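Local coordinates for ESX-5 secretion-associated protein EspG5 (Mycobacterium marinum, PDB 6VJ5) that acts as a specific chaperone for cognate PE/PPE proteins, keeps PE/PPE dimers from aggregating and is required for the secretion of LipY and PE31/PPE18, at residues C[18-23]-C[54-59]; C[189-194]-C[215-220]. All coordinates share one frame; numbering follows the deposited sequence.

Contact 1 (C[18-23]-C[54-59]); sequences WMLQAL and AVMREQ
Leu-20 on helix 14-23 and Met-56 on helix 51-58 make the nearest backbone approach of the two segments, with CA atoms 9.5 Å apart, a wide gap bridged wholly by side chains. This is a small buried helix-helix contact near one end of the EspG fold, and it illustrates how long unbranched side chains can span such a gap. Met-56 starts towards helix 14-23 and lays its sulfur against Leu-20 and its methyl, CE, between Leu-20 and Met-19. The bend at its last torsion (chi3 -86°) sets the methyl there, and Met-56 CE comes within 3.7 Å of Leu-20 CD2. Leu-20 receives the sulfur with both branches of its fork: Met-56 SD is 3.7 Å from CD2 of Leu-20 and 4.0 Å from its CD1. No hydrogen bond crosses the interface, so apolar contact does all the joining. Around these three residues, Met-53 of helix 51-58 also meets Met-19, while Val-62 and Val-67 of the small hairpin that follows pack on Leu-20. The C-terminal end of helix 51-58 is tied to the same hairpin by Arg-57, whose NE bonds to Gly-64 O. Met-19 is likewise bent at its last torsion (chi3 -58°), which swings its methyl back towards helix 51-58, so the two methionines meet methyl to methyl, Met-19 CE lying 3.5 Å from Met-56 CE.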
ATOM      1  N   TRP C  18       3.184 -14.098   1.778  1.00 68.45           N
ATOM      2  CA  TRP C  18       3.557 -12.784   1.271  1.00 74.56           C
ATOM      3  C   TRP C  18       5.070 -12.609   1.223  1.00 72.09           C
ATOM      4  O   TRP C  18       5.583 -11.953   0.313  1.00 68.18           O
ATOM      5  CB  TRP C  18       2.906 -11.706   2.133  1.00 69.65           C
ATOM      6  CG  TRP C  18       3.432 -10.330   1.930  1.00 70.86           C
ATOM      7  CD1 TRP C  18       3.061  -9.442   0.963  1.00 75.04           C
ATOM      8  CD2 TRP C  18       4.414  -9.668   2.728  1.00 67.31           C
ATOM      9  NE1 TRP C  18       3.757  -8.265   1.108  1.00 55.60           N
ATOM     10  CE2 TRP C  18       4.597  -8.381   2.185  1.00 69.86           C
ATOM     11  CE3 TRP C  18       5.163 -10.041   3.847  1.00 62.74           C
ATOM     12  CZ2 TRP C  18       5.494  -7.467   2.723  1.00 71.69           C
ATOM     13  CZ3 TRP C  18       6.048  -9.135   4.380  1.00 74.08           C
ATOM     14  CH2 TRP C  18       6.205  -7.860   3.821  1.00 74.38           C
ATOM     15  N   MET C  19       5.800 -13.193   2.174  1.00 61.75           N
ATOM     16  CA  MET C  19       7.253 -13.085   2.141  1.00 71.59           C
ATOM     17  C   MET C  19       7.832 -13.825   0.943  1.00 62.79           C
ATOM     18  O   MET C  19       8.725 -13.308   0.263  1.00 59.50           O
ATOM     19  CB  MET C  19       7.833 -13.611   3.449  1.00 64.26           C
ATOM     20  CG  MET C  19       7.125 -13.025   4.660  1.00 79.24           C
ATOM     21  SD  MET C  19       8.137 -12.921   6.141  1.00 87.85           S
ATOM     22  CE  MET C  19       8.594 -14.639   6.339  1.00 90.37           C
ATOM     23  N   LEU C  20       7.333 -15.029   0.657  1.00 55.15           N
ATOM     24  CA  LEU C  20       7.783 -15.734  -0.537  1.00 66.35           C
ATOM     25  C   LEU C  20       7.561 -14.884  -1.778  1.00 66.24           C
ATOM     26  O   LEU C  20       8.430 -14.804  -2.654  1.00 68.27           O
ATOM     27  CB  LEU C  20       7.054 -17.068  -0.664  1.00 62.66           C
ATOM     28  CG  LEU C  20       7.156 -17.949   0.582  1.00 66.38           C
ATOM     29  CD1 LEU C  20       6.257 -19.162   0.461  1.00 69.05           C
ATOM     30  CD2 LEU C  20       8.599 -18.371   0.814  1.00 68.44           C
ATOM     31  N   GLN C  21       6.403 -14.228  -1.865  1.00 70.01           N
ATOM     32  CA  GLN C  21       6.173 -13.295  -2.959  1.00 76.75           C
ATOM     33  C   GLN C  21       7.251 -12.224  -2.999  1.00 65.84           C
ATOM     34  O   GLN C  21       7.726 -11.850  -4.077  1.00 60.71           O
ATOM     35  CB  GLN C  21       4.801 -12.645  -2.816  1.00 72.93           C
ATOM     36  CG  GLN C  21       3.644 -13.579  -3.047  1.00 75.00           C
ATOM     37  CD  GLN C  21       2.320 -12.906  -2.794  1.00 81.30           C
ATOM     38  OE1 GLN C  21       2.000 -12.555  -1.659  1.00 89.04           O
ATOM     39  NE2 GLN C  21       1.545 -12.705  -3.853  1.00 88.79           N
ATOM     40  N   ALA C  22       7.647 -11.717  -1.829  1.00 65.42           N
ATOM     41  CA  ALA C  22       8.683 -10.694  -1.772  1.00 68.22           C
ATOM     42  C   ALA C  22      10.034 -11.264  -2.188  1.00 71.35           C
ATOM     43  O   ALA C  22      10.727 -10.690  -3.035  1.00 69.64           O
ATOM     44  CB  ALA C  22       8.755 -10.101  -0.364  1.00 61.73           C
ATOM     45  N   LEU C  23      10.420 -12.406  -1.610  1.00 67.91           N
ATOM     46  CA  LEU C  23      11.700 -13.015  -1.955  1.00 59.03           C
ATOM     47  C   LEU C  23      11.818 -13.300  -3.447  1.00 60.79           C
ATOM     48  O   LEU C  23      12.938 -13.360  -3.969  1.00 79.16           O
ATOM     49  CB  LEU C  23      11.902 -14.318  -1.178  1.00 58.55           C
ATOM     50  CG  LEU C  23      11.961 -14.195   0.341  1.00 67.47           C
ATOM     51  CD1 LEU C  23      12.075 -15.566   0.998  1.00 69.75           C
ATOM     52  CD2 LEU C  23      13.123 -13.316   0.773  1.00 60.72           C
ATOM     53  N   ALA C  54      12.050 -17.284   9.970  1.00 88.02           N
ATOM     54  CA  ALA C  54      12.783 -18.384  10.588  1.00 89.53           C
ATOM     55  C   ALA C  54      11.961 -19.667  10.602  1.00 89.19           C
ATOM     56  O   ALA C  54      12.525 -20.765  10.559  1.00101.26           O
ATOM     57  CB  ALA C  54      13.202 -18.008  12.009  1.00 84.49           C
ATOM     58  N   VAL C  55      10.633 -19.550  10.665  1.00 90.55           N
ATOM     59  CA  VAL C  55       9.785 -20.737  10.620  1.00 96.93           C
ATOM     60  C   VAL C  55       9.902 -21.420   9.264  1.00 94.13           C
ATOM     61  O   VAL C  55       9.960 -22.653   9.178  1.00 86.27           O
ATOM     62  CB  VAL C  55       8.328 -20.357  10.944  1.00 97.60           C
ATOM     63  CG1 VAL C  55       7.405 -21.552  10.766  1.00 89.49           C
ATOM     64  CG2 VAL C  55       8.238 -19.800  12.360  1.00102.23           C
ATOM     65  N   MET C  56       9.950 -20.633   8.186  1.00 97.55           N
ATOM     66  CA  MET C  56      10.116 -21.204   6.856  1.00 96.88           C
ATOM     67  C   MET C  56      11.542 -21.682   6.613  1.00 90.26           C
ATOM     68  O   MET C  56      11.753 -22.538   5.749  1.00 87.09           O
ATOM     69  CB  MET C  56       9.715 -20.180   5.790  1.00 85.41           C
ATOM     70  CG  MET C  56       8.237 -19.820   5.816  1.00 82.98           C
ATOM     71  SD  MET C  56       7.589 -19.235   4.235  1.00 79.80           S
ATOM     72  CE  MET C  56       7.973 -17.484   4.314  1.00 79.29           C
ATOM     73  N   ARG C  57      12.525 -21.147   7.347  1.00 95.40           N
ATOM     74  CA  ARG C  57      13.890 -21.645   7.208  1.00 98.41           C
ATOM     75  C   ARG C  57      14.034 -23.042   7.799  1.00 92.16           C
ATOM     76  O   ARG C  57      14.883 -23.823   7.350  1.00 91.09           O
ATOM     77  CB  ARG C  57      14.881 -20.696   7.885  1.00 94.53           C
ATOM     78  CG  ARG C  57      15.073 -19.371   7.174  1.00 97.25           C
ATOM     79  CD  ARG C  57      16.259 -18.594   7.743  1.00 91.65           C
ATOM     80  NE  ARG C  57      16.485 -17.350   7.011  1.00 96.17           N
ATOM     81  CZ  ARG C  57      16.054 -16.154   7.407  1.00100.00           C
ATOM     82  NH1 ARG C  57      15.376 -16.024   8.541  1.00 97.35           N
ATOM     83  NH2 ARG C  57      16.306 -15.085   6.664  1.00 96.67           N
ATOM     84  N   GLU C  58      13.222 -23.373   8.804  1.00 83.45           N
ATOM     85  CA  GLU C  58      13.314 -24.685   9.430  1.00 91.32           C
ATOM     86  C   GLU C  58      12.691 -25.766   8.559  1.00 96.49           C
ATOM     87  O   GLU C  58      13.198 -26.893   8.510  1.00 99.57           O
ATOM     88  CB  GLU C  58      12.647 -24.653  10.804  1.00 99.83           C
ATOM     89  CG  GLU C  58      13.364 -23.762  11.797  1.00111.93           C
ATOM     90  CD  GLU C  58      12.658 -23.689  13.133  1.00126.40           C
ATOM     91  OE1 GLU C  58      11.500 -24.151  13.221  1.00124.67           O
ATOM     92  OE2 GLU C  58      13.262 -23.173  14.097  1.00125.69           O
ATOM     93  N   GLN C  59      11.604 -25.445   7.862  1.00 95.87           N
ATOM     94  CA  GLN C  59      10.973 -26.395   6.955  1.00 93.62           C
ATOM     95  C   GLN C  59      11.739 -26.560   5.648  1.00 84.14           C
ATOM     96  O   GLN C  59      11.320 -27.354   4.799  1.00 88.65           O
ATOM     97  CB  GLN C  59       9.537 -25.958   6.641  1.00 95.24           C
ATOM     98  CG  GLN C  59       8.615 -25.935   7.843  1.00 93.60           C
ATOM     99  CD  GLN C  59       8.608 -27.249   8.599  1.00113.29           C
ATOM    100  OE1 GLN C  59       9.218 -27.368   9.662  1.00116.18           O
ATOM    101  NE2 GLN C  59       7.920 -28.245   8.053  1.00109.60           N
TER

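Contact 2 (C[189-194]-C[215-220]); sequences SGFNVF and ALSDPA
The hydroxyl OG of Ser-189 has two backbone partners, and both steady the turn that presents Phe-191 to Leu-216 and Ser-217: it bonds to Trp-186 O and weakly accepts from Asn-192 N, 3.3 Å from Ser-189 OG. Here helix 176-188 ends in a Schellman motif, with Gly-190 at positive phi, and Phe-191 also adopts positive phi (65°). An Asx turn follows, in which Phe-194 N lies 3.3 Å from Asn-192 OD1, well above the carbonyl plane instead of on a lone pair. Phe-191, just after the Schellman glycine, turns its ring to the C-terminal end of helix 206-217. Ser-217 meets the ring face in a CH-pi contact, its CB 4.2 Å from the centroid of Phe-191 and 27° off the ring normal. The Leu-216 side chain crosses that of Phe-191 at about a right angle, with Leu-216 CB 3.8 Å from Phe-191 CE1. The ring of Trp-186 meets Phe-191 edge-to-face, and its NE1 bonds to Asn-192 O. Another protein chain also packs apolar side chains on Phe-191 and Leu-216, consistent with this patch lying in a surface that holds a partner protein. With the Ser-217 hydroxyl anti to the backbone N (chi1 179°), Ser-217 OG lies 4.0 Å from Phe-191 CD2, slightly farther than Ser-217 CB, which is 3.8 Å from that same CD2.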
ATOM      1  N   SER C 189     -39.985 -12.589  -1.339  1.00 59.63           N
ATOM      2  CA  SER C 189     -41.172 -13.130  -0.690  1.00 65.97           C
ATOM      3  C   SER C 189     -40.836 -14.125   0.412  1.00 62.30           C
ATOM      4  O   SER C 189     -41.755 -14.685   1.021  1.00 62.43           O
ATOM      5  CB  SER C 189     -42.083 -13.808  -1.720  1.00 57.33           C
ATOM      6  OG  SER C 189     -41.627 -15.114  -2.035  1.00 62.66           O
ATOM      7  N   GLY C 190     -39.555 -14.353   0.687  1.00 51.12           N
ATOM      8  CA  GLY C 190     -39.164 -15.387   1.623  1.00 53.44           C
ATOM      9  C   GLY C 190     -39.139 -16.783   1.049  1.00 56.52           C
ATOM     10  O   GLY C 190     -39.091 -17.750   1.817  1.00 54.36           O
ATOM     11  N   PHE C 191     -39.161 -16.922  -0.279  1.00 62.79           N
ATOM     12  CA  PHE C 191     -39.230 -18.230  -0.933  1.00 62.78           C
ATOM     13  C   PHE C 191     -40.559 -18.916  -0.627  1.00 66.28           C
ATOM     14  O   PHE C 191     -40.619 -20.127  -0.411  1.00 68.08           O
ATOM     15  CB  PHE C 191     -38.044 -19.111  -0.538  1.00 60.48           C
ATOM     16  CG  PHE C 191     -36.735 -18.606  -1.068  1.00 60.51           C
ATOM     17  CD1 PHE C 191     -36.386 -18.804  -2.396  1.00 54.17           C
ATOM     18  CD2 PHE C 191     -35.868 -17.900  -0.250  1.00 63.73           C
ATOM     19  CE1 PHE C 191     -35.188 -18.321  -2.891  1.00 56.64           C
ATOM     20  CE2 PHE C 191     -34.667 -17.415  -0.741  1.00 60.57           C
ATOM     21  CZ  PHE C 191     -34.327 -17.627  -2.063  1.00 56.76           C
ATOM     22  N   ASN C 192     -41.632 -18.130  -0.632  1.00 73.11           N
ATOM     23  CA  ASN C 192     -42.945 -18.643  -0.276  1.00 73.74           C
ATOM     24  C   ASN C 192     -43.430 -19.646  -1.311  1.00 66.85           C
ATOM     25  O   ASN C 192     -43.355 -19.398  -2.520  1.00 52.12           O
ATOM     26  CB  ASN C 192     -43.938 -17.493  -0.154  1.00 78.82           C
ATOM     27  CG  ASN C 192     -45.282 -17.944   0.365  1.00 77.26           C
ATOM     28  OD1 ASN C 192     -46.291 -17.851  -0.332  1.00 73.49           O
ATOM     29  ND2 ASN C 192     -45.301 -18.457   1.590  1.00 78.36           N
ATOM     30  N   VAL C 193     -43.966 -20.766  -0.824  1.00 67.12           N
ATOM     31  CA  VAL C 193     -44.367 -21.864  -1.690  1.00 66.34           C
ATOM     32  C   VAL C 193     -45.456 -21.462  -2.667  1.00 61.48           C
ATOM     33  O   VAL C 193     -45.659 -22.149  -3.674  1.00 57.98           O
ATOM     34  CB  VAL C 193     -44.836 -23.056  -0.831  1.00 72.84           C
ATOM     35  CG1 VAL C 193     -43.735 -23.500   0.118  1.00 80.32           C
ATOM     36  CG2 VAL C 193     -46.098 -22.676  -0.059  1.00 64.85           C
ATOM     37  N   PHE C 194     -46.176 -20.372  -2.395  1.00 64.82           N
ATOM     38  CA  PHE C 194     -47.217 -19.898  -3.295  1.00 65.58           C
ATOM     39  C   PHE C 194     -46.719 -18.867  -4.301  1.00 59.73           C
ATOM     40  O   PHE C 194     -47.491 -18.460  -5.176  1.00 54.50           O
ATOM     41  CB  PHE C 194     -48.385 -19.278  -2.508  1.00 70.17           C
ATOM     42  CG  PHE C 194     -49.082 -20.236  -1.587  1.00 77.41           C
ATOM     43  CD1 PHE C 194     -49.859 -21.264  -2.093  1.00 79.19           C
ATOM     44  CD2 PHE C 194     -48.968 -20.102  -0.211  1.00 79.40           C
ATOM     45  CE1 PHE C 194     -50.504 -22.150  -1.244  1.00 85.38           C
ATOM     46  CE2 PHE C 194     -49.609 -20.983   0.642  1.00 91.32           C
ATOM     47  CZ  PHE C 194     -50.380 -22.008   0.125  1.00 85.96           C
ATOM     48  N   ALA C 215     -32.367 -25.247  -1.915  1.00 52.77           N
ATOM     49  CA  ALA C 215     -30.939 -24.988  -2.068  1.00 59.76           C
ATOM     50  C   ALA C 215     -30.626 -23.505  -1.918  1.00 56.17           C
ATOM     51  O   ALA C 215     -29.598 -23.141  -1.336  1.00 50.62           O
ATOM     52  CB  ALA C 215     -30.460 -25.508  -3.424  1.00 55.50           C
ATOM     53  N   LEU C 216     -31.491 -22.635  -2.439  1.00 49.84           N
ATOM     54  CA  LEU C 216     -31.253 -21.201  -2.338  1.00 52.38           C
ATOM     55  C   LEU C 216     -31.584 -20.661  -0.953  1.00 60.28           C
ATOM     56  O   LEU C 216     -30.972 -19.683  -0.509  1.00 67.61           O
ATOM     57  CB  LEU C 216     -32.088 -20.450  -3.378  1.00 42.26           C
ATOM     58  CG  LEU C 216     -31.913 -20.818  -4.851  1.00 48.45           C
ATOM     59  CD1 LEU C 216     -32.852 -19.980  -5.716  1.00 44.28           C
ATOM     60  CD2 LEU C 216     -30.464 -20.627  -5.269  1.00 56.31           C
ATOM     61  N   SER C 217     -32.549 -21.272  -0.269  1.00 59.49           N
ATOM     62  CA  SER C 217     -33.066 -20.757   0.992  1.00 58.72           C
ATOM     63  C   SER C 217     -32.246 -21.215   2.191  1.00 59.94           C
ATOM     64  O   SER C 217     -32.076 -20.452   3.148  1.00 59.08           O
ATOM     65  CB  SER C 217     -34.524 -21.194   1.157  1.00 57.76           C
ATOM     66  OG  SER C 217     -35.072 -20.747   2.380  1.00 76.37           O
ATOM     67  N   ASP C 218     -31.730 -22.440   2.154  1.00 56.24           N
ATOM     68  CA  ASP C 218     -31.040 -23.005   3.302  1.00 62.30           C
ATOM     69  C   ASP C 218     -30.048 -24.066   2.843  1.00 54.79           C
ATOM     70  O   ASP C 218     -30.237 -25.258   3.121  1.00 61.77           O
ATOM     71  CB  ASP C 218     -32.047 -23.602   4.289  1.00 56.89           C
ATOM     72  CG  ASP C 218     -31.380 -24.201   5.509  1.00 70.13           C
ATOM     73  OD1 ASP C 218     -30.537 -23.517   6.125  1.00 70.40           O
ATOM     74  OD2 ASP C 218     -31.699 -25.359   5.849  1.00 81.49           O
ATOM     75  N   PRO C 219     -28.989 -23.672   2.143  1.00 60.56           N
ATOM     76  CA  PRO C 219     -28.040 -24.660   1.620  1.00 58.53           C
ATOM     77  C   PRO C 219     -27.160 -25.212   2.726  1.00 51.45           C
ATOM     78  O   PRO C 219     -26.858 -24.537   3.714  1.00 51.20           O
ATOM     79  CB  PRO C 219     -27.224 -23.864   0.596  1.00 56.65           C
ATOM     80  CG  PRO C 219     -27.261 -22.451   1.135  1.00 60.87           C
ATOM     81  CD  PRO C 219     -28.607 -22.286   1.816  1.00 60.26           C
ATOM     82  N   ALA C 220     -26.756 -26.467   2.552  1.00 48.05           N
ATOM     83  CA  ALA C 220     -25.817 -27.098   3.471  1.00 54.22           C
ATOM     84  C   ALA C 220     -24.371 -26.894   3.046  1.00 57.48           C
ATOM     85  O   ALA C 220     -23.475 -26.942   3.896  1.00 54.16           O
ATOM     86  CB  ALA C 220     -26.103 -28.598   3.583  1.00 52.33           C
TER

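Overall arrangement
Contacts 1 and 2 lie on opposite sides of the chain's centre, with centres 46 Å apart and nearest atoms about 30 Å apart, and they do not touch. Along the sequence they come in series, contact 1 closing before contact 2 opens, and they share no helix. Between them runs the large antiparallel sheet: helix 14-23 follows directly on its outermost strand 10-13, whereas helix 206-217 leads into strand 221-231 in its interior. Contact 1 thus joins two helices, and contact 2 joins a loop to a helix. Contact 1 has no other chain against it, while contact 2 touches another protein chain, so of these two, contact 2 is the one consistent with a place in a partner-binding surface.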